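Local structure of uncharacterized protein (Enterococcus faecalis, 3D3Y) at residues Q104-F118 against V209-F223. The protein is of unknown function but probably belongs to the M16 metallopeptidase family, with a domain of the inactive type and a likely ability to bind metal. Numbering follows the deposited sequence.
Sequences QVLAEAVDFLKEIIF and VNEAELVPLFKQLPF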
loop_
_atom_site.group_PDB
_atom_site.type_symbol
_atom_site.label_atom_id
_atom_site.label_comp_id
_atom_site.label_asym_id
_atom_site.label_seq_id
_atom_site.Cartn_x
_atom_site.Cartn_y
_atom_site.Cartn_z
ATOM N N GLN A 104 -0.912 33.347 -5.623
ATOM C CA GLN A 104 -1.725 32.625 -6.593
ATOM C C GLN A 104 -1.374 31.156 -6.420
ATOM O O GLN A 104 -0.924 30.503 -7.358
ATOM C CB GLN A 104 -1.423 33.075 -8.018
ATOM C CG GLN A 104 -2.086 34.368 -8.422
ATOM C CD GLN A 104 -3.583 34.356 -8.185
ATOM O OE1 GLN A 104 -4.243 33.319 -8.332
ATOM N NE2 GLN A 104 -4.129 35.507 -7.807
ATOM N N VAL A 105 -1.589 30.652 -5.206
ATOM C CA VAL A 105 -0.969 29.403 -4.782
ATOM C C VAL A 105 -1.284 28.208 -5.690
ATOM O O VAL A 105 -0.419 27.374 -5.946
ATOM C CB VAL A 105 -1.272 29.069 -3.290
ATOM C CG1 VAL A 105 -2.701 28.517 -3.138
ATOM C CG2 VAL A 105 -0.235 28.057 -2.753
ATOM N N LEU A 106 -2.512 28.131 -6.194
ATOM C CA LEU A 106 -2.908 27.011 -7.016
ATOM C C LEU A 106 -2.161 27.036 -8.335
ATOM O O LEU A 106 -1.580 26.021 -8.735
ATOM C CB LEU A 106 -4.419 27.000 -7.234
ATOM C CG LEU A 106 -5.250 26.640 -5.998
ATOM C CD1 LEU A 106 -6.723 26.933 -6.262
ATOM C CD2 LEU A 106 -5.021 25.191 -5.604
ATOM N N ALA A 107 -2.132 28.205 -8.974
ATOM C CA ALA A 107 -1.368 28.374 -10.213
ATOM C C ALA A 107 0.113 28.061 -10.020
ATOM O O ALA A 107 0.736 27.405 -10.859
ATOM C CB ALA A 107 -1.563 29.770 -10.803
ATOM N N GLU A 108 0.655 28.511 -8.896
ATOM C CA GLU A 108 2.066 28.318 -8.596
ATOM C C GLU A 108 2.381 26.838 -8.301
ATOM O O GLU A 108 3.395 26.293 -8.782
ATOM C CB GLU A 108 2.485 29.262 -7.474
ATOM C CG GLU A 108 2.412 30.752 -7.917
ATOM C CD GLU A 108 2.660 31.738 -6.790
ATOM O OE1 GLU A 108 1.683 32.117 -6.081
ATOM O OE2 GLU A 108 3.819 32.162 -6.654
ATOM N N ALA A 109 1.487 26.162 -7.584
ATOM C CA ALA A 109 1.685 24.719 -7.345
ATOM C C ALA A 109 1.599 23.898 -8.626
ATOM O O ALA A 109 2.410 22.998 -8.829
ATOM C CB ALA A 109 0.711 24.173 -6.238
ATOM N N VAL A 110 0.624 24.179 -9.489
ATOM C CA VAL A 110 0.517 23.437 -10.758
ATOM C C VAL A 110 1.751 23.657 -11.620
ATOM O O VAL A 110 2.229 22.742 -12.256
ATOM C CB VAL A 110 -0.754 23.796 -11.546
ATOM C CG1 VAL A 110 -0.782 23.119 -12.916
ATOM C CG2 VAL A 110 -1.995 23.407 -10.754
ATOM N N ASP A 111 2.276 24.872 -11.644
ATOM C CA ASP A 111 3.525 25.121 -12.358
ATOM C C ASP A 111 4.639 24.244 -11.782
ATOM O O ASP A 111 5.435 23.677 -12.521
ATOM C CB ASP A 111 3.910 26.612 -12.307
ATOM C CG ASP A 111 5.235 26.909 -13.030
ATOM O OD1 ASP A 111 5.229 26.920 -14.275
ATOM O OD2 ASP A 111 6.273 27.148 -12.362
ATOM N N PHE A 112 4.694 24.128 -10.460
ATOM C CA PHE A 112 5.742 23.295 -9.838
ATOM C C PHE A 112 5.593 21.824 -10.215
ATOM O O PHE A 112 6.582 21.149 -10.566
ATOM C CB PHE A 112 5.709 23.426 -8.318
ATOM C CG PHE A 112 6.784 22.632 -7.629
ATOM C CD1 PHE A 112 8.102 23.073 -7.652
ATOM C CD2 PHE A 112 6.473 21.451 -6.967
ATOM C CE1 PHE A 112 9.116 22.336 -6.996
ATOM C CE2 PHE A 112 7.470 20.714 -6.290
ATOM C CZ PHE A 112 8.792 21.159 -6.312
ATOM N N LEU A 113 4.367 21.321 -10.150
ATOM C CA LEU A 113 4.077 19.993 -10.679
ATOM C C LEU A 113 4.499 19.829 -12.141
ATOM O O LEU A 113 5.036 18.779 -12.536
ATOM C CB LEU A 113 2.605 19.626 -10.504
ATOM C CG LEU A 113 2.069 19.531 -9.068
ATOM C CD1 LEU A 113 0.576 19.425 -9.155
ATOM C CD2 LEU A 113 2.708 18.325 -8.357
ATOM N N LYS A 114 4.235 20.842 -12.970
ATOM C CA LYS A 114 4.595 20.725 -14.375
ATOM C C LYS A 114 6.114 20.529 -14.513
ATOM O O LYS A 114 6.586 19.748 -15.394
ATOM C CB LYS A 114 4.138 21.968 -15.153
ATOM C CG LYS A 114 4.348 21.872 -16.640
ATOM C CD LYS A 114 3.884 23.134 -17.351
ATOM C CE LYS A 114 3.871 22.882 -18.859
ATOM N NZ LYS A 114 3.777 24.132 -19.688
ATOM N N GLU A 115 6.866 21.276 -13.687
ATOM C CA GLU A 115 8.336 21.186 -13.656
ATOM C C GLU A 115 8.774 19.791 -13.256
ATOM O O GLU A 115 9.568 19.128 -13.975
ATOM C CB GLU A 115 8.947 22.242 -12.717
ATOM C CG GLU A 115 8.905 23.706 -13.269
ATOM C CD GLU A 115 9.814 23.918 -14.508
ATOM O OE1 GLU A 115 10.813 23.173 -14.693
ATOM O OE2 GLU A 115 9.516 24.834 -15.312
ATOM N N ILE A 116 8.242 19.324 -12.131
ATOM C CA ILE A 116 8.569 17.971 -11.641
ATOM C C ILE A 116 8.246 16.852 -12.656
ATOM O O ILE A 116 9.063 15.965 -12.911
ATOM C CB ILE A 116 7.869 17.691 -10.303
ATOM C CG1 ILE A 116 8.416 18.643 -9.212
ATOM C CG2 ILE A 116 8.000 16.173 -9.924
ATOM C CD1 ILE A 116 9.964 18.622 -9.051
ATOM N N ILE A 117 7.051 16.921 -13.238
ATOM C CA ILE A 117 6.562 15.832 -14.093
ATOM C C ILE A 117 7.114 15.846 -15.513
ATOM O O ILE A 117 7.505 14.792 -16.048
ATOM C CB ILE A 117 5.025 15.801 -14.099
ATOM C CG1 ILE A 117 4.522 15.504 -12.674
ATOM C CG2 ILE A 117 4.506 14.787 -15.115
ATOM C CD1 ILE A 117 2.996 15.637 -12.552
ATOM N N PHE A 118 7.180 17.037 -16.104
ATOM C CA PHE A 118 7.566 17.190 -17.499
ATOM C C PHE A 118 8.979 17.715 -17.731
ATOM O O PHE A 118 9.456 17.736 -18.865
ATOM C CB PHE A 118 6.530 18.077 -18.188
ATOM C CG PHE A 118 5.149 17.481 -18.189
ATOM C CD1 PHE A 118 4.773 16.589 -19.186
ATOM C CD2 PHE A 118 4.233 17.796 -17.182
ATOM C CE1 PHE A 118 3.501 16.020 -19.187
ATOM C CE2 PHE A 118 2.958 17.229 -17.173
ATOM C CZ PHE A 118 2.603 16.325 -18.183
ATOM N N VAL A 209 -11.482 24.931 -2.752
ATOM C CA VAL A 209 -11.170 25.285 -4.125
ATOM C C VAL A 209 -12.438 25.122 -4.969
ATOM O O VAL A 209 -13.387 24.449 -4.552
ATOM C CB VAL A 209 -10.072 24.356 -4.715
ATOM C CG1 VAL A 209 -8.725 24.606 -4.046
ATOM C CG2 VAL A 209 -10.479 22.887 -4.579
ATOM N N ASN A 210 -12.429 25.714 -6.161
ATOM C CA ASN A 210 -13.482 25.479 -7.154
ATOM C C ASN A 210 -12.954 24.931 -8.482
ATOM O O ASN A 210 -11.846 25.287 -8.937
ATOM C CB ASN A 210 -14.263 26.756 -7.409
ATOM C CG ASN A 210 -13.457 27.775 -8.168
ATOM O OD1 ASN A 210 -13.657 27.966 -9.365
ATOM N ND2 ASN A 210 -12.523 28.423 -7.485
ATOM N N GLU A 211 -13.753 24.050 -9.082
ATOM C CA GLU A 211 -13.444 23.434 -10.368
ATOM C C GLU A 211 -13.056 24.459 -11.438
ATOM O O GLU A 211 -12.066 24.264 -12.150
ATOM C CB GLU A 211 -14.640 22.608 -10.858
ATOM C CG GLU A 211 -14.323 21.800 -12.097
ATOM C CD GLU A 211 -15.354 20.758 -12.420
ATOM O OE1 GLU A 211 -16.492 21.145 -12.732
ATOM O OE2 GLU A 211 -15.011 19.550 -12.386
ATOM N N ALA A 212 -13.836 25.535 -11.539
ATOM C CA ALA A 212 -13.617 26.555 -12.558
ATOM C C ALA A 212 -12.188 27.123 -12.601
ATOM O O ALA A 212 -11.629 27.282 -13.687
ATOM C CB ALA A 212 -14.649 27.676 -12.438
ATOM N N GLU A 213 -11.597 27.429 -11.448
ATOM C CA GLU A 213 -10.199 27.875 -11.442
ATOM C C GLU A 213 -9.231 26.770 -11.864
ATOM O O GLU A 213 -8.309 27.021 -12.647
ATOM C CB GLU A 213 -9.762 28.445 -10.087
ATOM C CG GLU A 213 -8.295 28.958 -10.122
ATOM C CD GLU A 213 -7.817 29.602 -8.830
ATOM O OE1 GLU A 213 -6.772 30.311 -8.879
ATOM O OE2 GLU A 213 -8.475 29.399 -7.772
ATOM N N LEU A 214 -9.448 25.552 -11.361
ATOM C CA LEU A 214 -8.465 24.466 -11.515
ATOM C C LEU A 214 -8.367 23.870 -12.920
ATOM O O LEU A 214 -7.289 23.479 -13.363
ATOM C CB LEU A 214 -8.737 23.350 -10.499
ATOM C CG LEU A 214 -8.249 23.654 -9.073
ATOM C CD1 LEU A 214 -8.941 22.768 -8.049
ATOM C CD2 LEU A 214 -6.719 23.496 -8.985
ATOM N N VAL A 215 -9.489 23.782 -13.625
ATOM C CA VAL A 215 -9.463 23.116 -14.912
ATOM C C VAL A 215 -8.473 23.799 -15.862
ATOM O O VAL A 215 -7.632 23.122 -16.430
ATOM C CB VAL A 215 -10.891 22.917 -15.515
ATOM C CG1 VAL A 215 -10.811 22.366 -16.914
ATOM C CG2 VAL A 215 -11.653 21.937 -14.645
ATOM N N PRO A 216 -8.557 25.137 -16.023
ATOM C CA PRO A 216 -7.561 25.819 -16.871
ATOM C C PRO A 216 -6.119 25.561 -16.424
ATOM O O PRO A 216 -5.263 25.268 -17.268
ATOM C CB PRO A 216 -7.905 27.300 -16.709
ATOM C CG PRO A 216 -9.328 27.325 -16.276
ATOM C CD PRO A 216 -9.563 26.074 -15.489
ATOM N N LEU A 217 -5.849 25.625 -15.117
ATOM C CA LEU A 217 -4.483 25.366 -14.634
ATOM C C LEU A 217 -3.994 23.992 -15.088
ATOM O O LEU A 217 -2.926 23.877 -15.701
ATOM C CB LEU A 217 -4.365 25.511 -13.102
ATOM C CG LEU A 217 -4.808 26.870 -12.547
ATOM C CD1 LEU A 217 -4.632 26.909 -11.034
ATOM C CD2 LEU A 217 -4.069 28.016 -13.231
ATOM N N PHE A 218 -4.790 22.961 -14.811
ATOM C CA PHE A 218 -4.352 21.603 -15.093
ATOM C C PHE A 218 -4.283 21.274 -16.577
ATOM O O PHE A 218 -3.504 20.414 -16.999
ATOM C CB PHE A 218 -5.146 20.572 -14.275
ATOM C CG PHE A 218 -4.589 20.377 -12.912
ATOM C CD1 PHE A 218 -5.200 20.956 -11.810
ATOM C CD2 PHE A 218 -3.408 19.662 -12.732
ATOM C CE1 PHE A 218 -4.637 20.790 -10.523
ATOM C CE2 PHE A 218 -2.843 19.500 -11.469
ATOM C CZ PHE A 218 -3.457 20.054 -10.367
ATOM N N LYS A 219 -5.059 21.993 -17.372
ATOM C CA LYS A 219 -4.997 21.816 -18.811
ATOM C C LYS A 219 -3.617 22.188 -19.360
ATOM O O LYS A 219 -3.280 21.768 -20.458
ATOM C CB LYS A 219 -6.121 22.590 -19.521
ATOM C CG LYS A 219 -7.544 22.005 -19.295
ATOM C CD LYS A 219 -7.945 20.934 -20.310
ATOM C CE LYS A 219 -8.039 21.510 -21.709
ATOM N NZ LYS A 219 -9.020 20.784 -22.604
ATOM N N GLN A 220 -2.824 22.947 -18.593
ATOM C CA GLN A 220 -1.452 23.353 -18.954
ATOM C C GLN A 220 -0.468 22.192 -18.902
ATOM O O GLN A 220 0.664 22.309 -19.358
ATOM C CB GLN A 220 -0.920 24.441 -17.999
ATOM C CG GLN A 220 -1.631 25.807 -18.061
ATOM C CD GLN A 220 -1.372 26.698 -16.836
ATOM O OE1 GLN A 220 -0.818 26.262 -15.812
ATOM N NE2 GLN A 220 -1.799 27.956 -16.937
ATOM N N LEU A 221 -0.862 21.088 -18.279
ATOM C CA LEU A 221 0.054 19.931 -18.186
ATOM C C LEU A 221 -0.021 19.119 -19.484
ATOM O O LEU A 221 -1.070 18.552 -19.809
ATOM C CB LEU A 221 -0.262 19.086 -16.941
ATOM C CG LEU A 221 0.396 19.539 -15.623
ATOM C CD1 LEU A 221 0.254 21.028 -15.348
ATOM C CD2 LEU A 221 -0.109 18.694 -14.423
ATOM N N PRO A 222 1.084 19.090 -20.268
ATOM C CA PRO A 222 0.889 18.571 -21.630
ATOM C C PRO A 222 0.864 17.036 -21.755
ATOM O O PRO A 222 1.675 16.475 -22.494
ATOM C CB PRO A 222 2.084 19.178 -22.405
ATOM C CG PRO A 222 3.180 19.303 -21.354
ATOM C CD PRO A 222 2.478 19.529 -20.021
ATOM N N PHE A 223 -0.088 16.383 -21.077
ATOM C CA PHE A 223 -0.282 14.922 -21.184
ATOM C C PHE A 223 -0.810 14.583 -22.540
ATOM O O PHE A 223 -1.716 15.246 -23.047
ATOM C CB PHE A 223 -1.292 14.398 -20.154
ATOM C CG PHE A 223 -0.772 14.399 -18.730
ATOM C CD1 PHE A 223 0.160 13.463 -18.317
ATOM C CD2 PHE A 223 -1.217 15.342 -17.831
ATOM C CE1 PHE A 223 0.645 13.472 -17.000
ATOM C CE2 PHE A 223 -0.749 15.381 -16.544
ATOM C CZ PHE A 223 0.177 14.435 -16.108
HETATM O O HOH W 1 -4.433 30.526 -6.742
HETATM O O HOH W 2 0.112 27.363 -13.485
#
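Phe118 closes one end of the contact with two aromatic interactions. Pro222 lays CD over the centre of the Phe118 ring, 3.5 Å from the centroid, a CH-pi contact suited to proline, whose CD, bonded to N, is somewhat polarised. The Phe118 edge points at the face of Phe223 in a T-shaped stack, planes at 69°, with CZ of Phe118 3.7 Å from CE1 of Phe223.

Apolar packing fills the middle. Val110, beta-branched, serves two neighbours: CG1, set anti to the backbone N (chi1 175°), presses on Leu221 CD1 at a tight 3.4 Å, while CG2 makes a CH-pi contact over the Phe218 face. Nearer the N-terminal ends, Leu217 pushes CD1 to 3.5 Å from the backbone N of Ala107, an approach that the small alanine permits, and Leu106 spreads its methyls over Val209 and Leu214.

Polar links run through water. One donates to Ala107 O (2.7 Å); another accepts from Leu106 N and can donate to Glu213 OE1.

Helices 105-118 and 211-219 run roughly parallel, crossing at -26° with axes 9.7 Å apart, and lie side by side on the six-stranded mixed sheet, where Leu113 and Phe218 both touch Leu27 of strand 24-34.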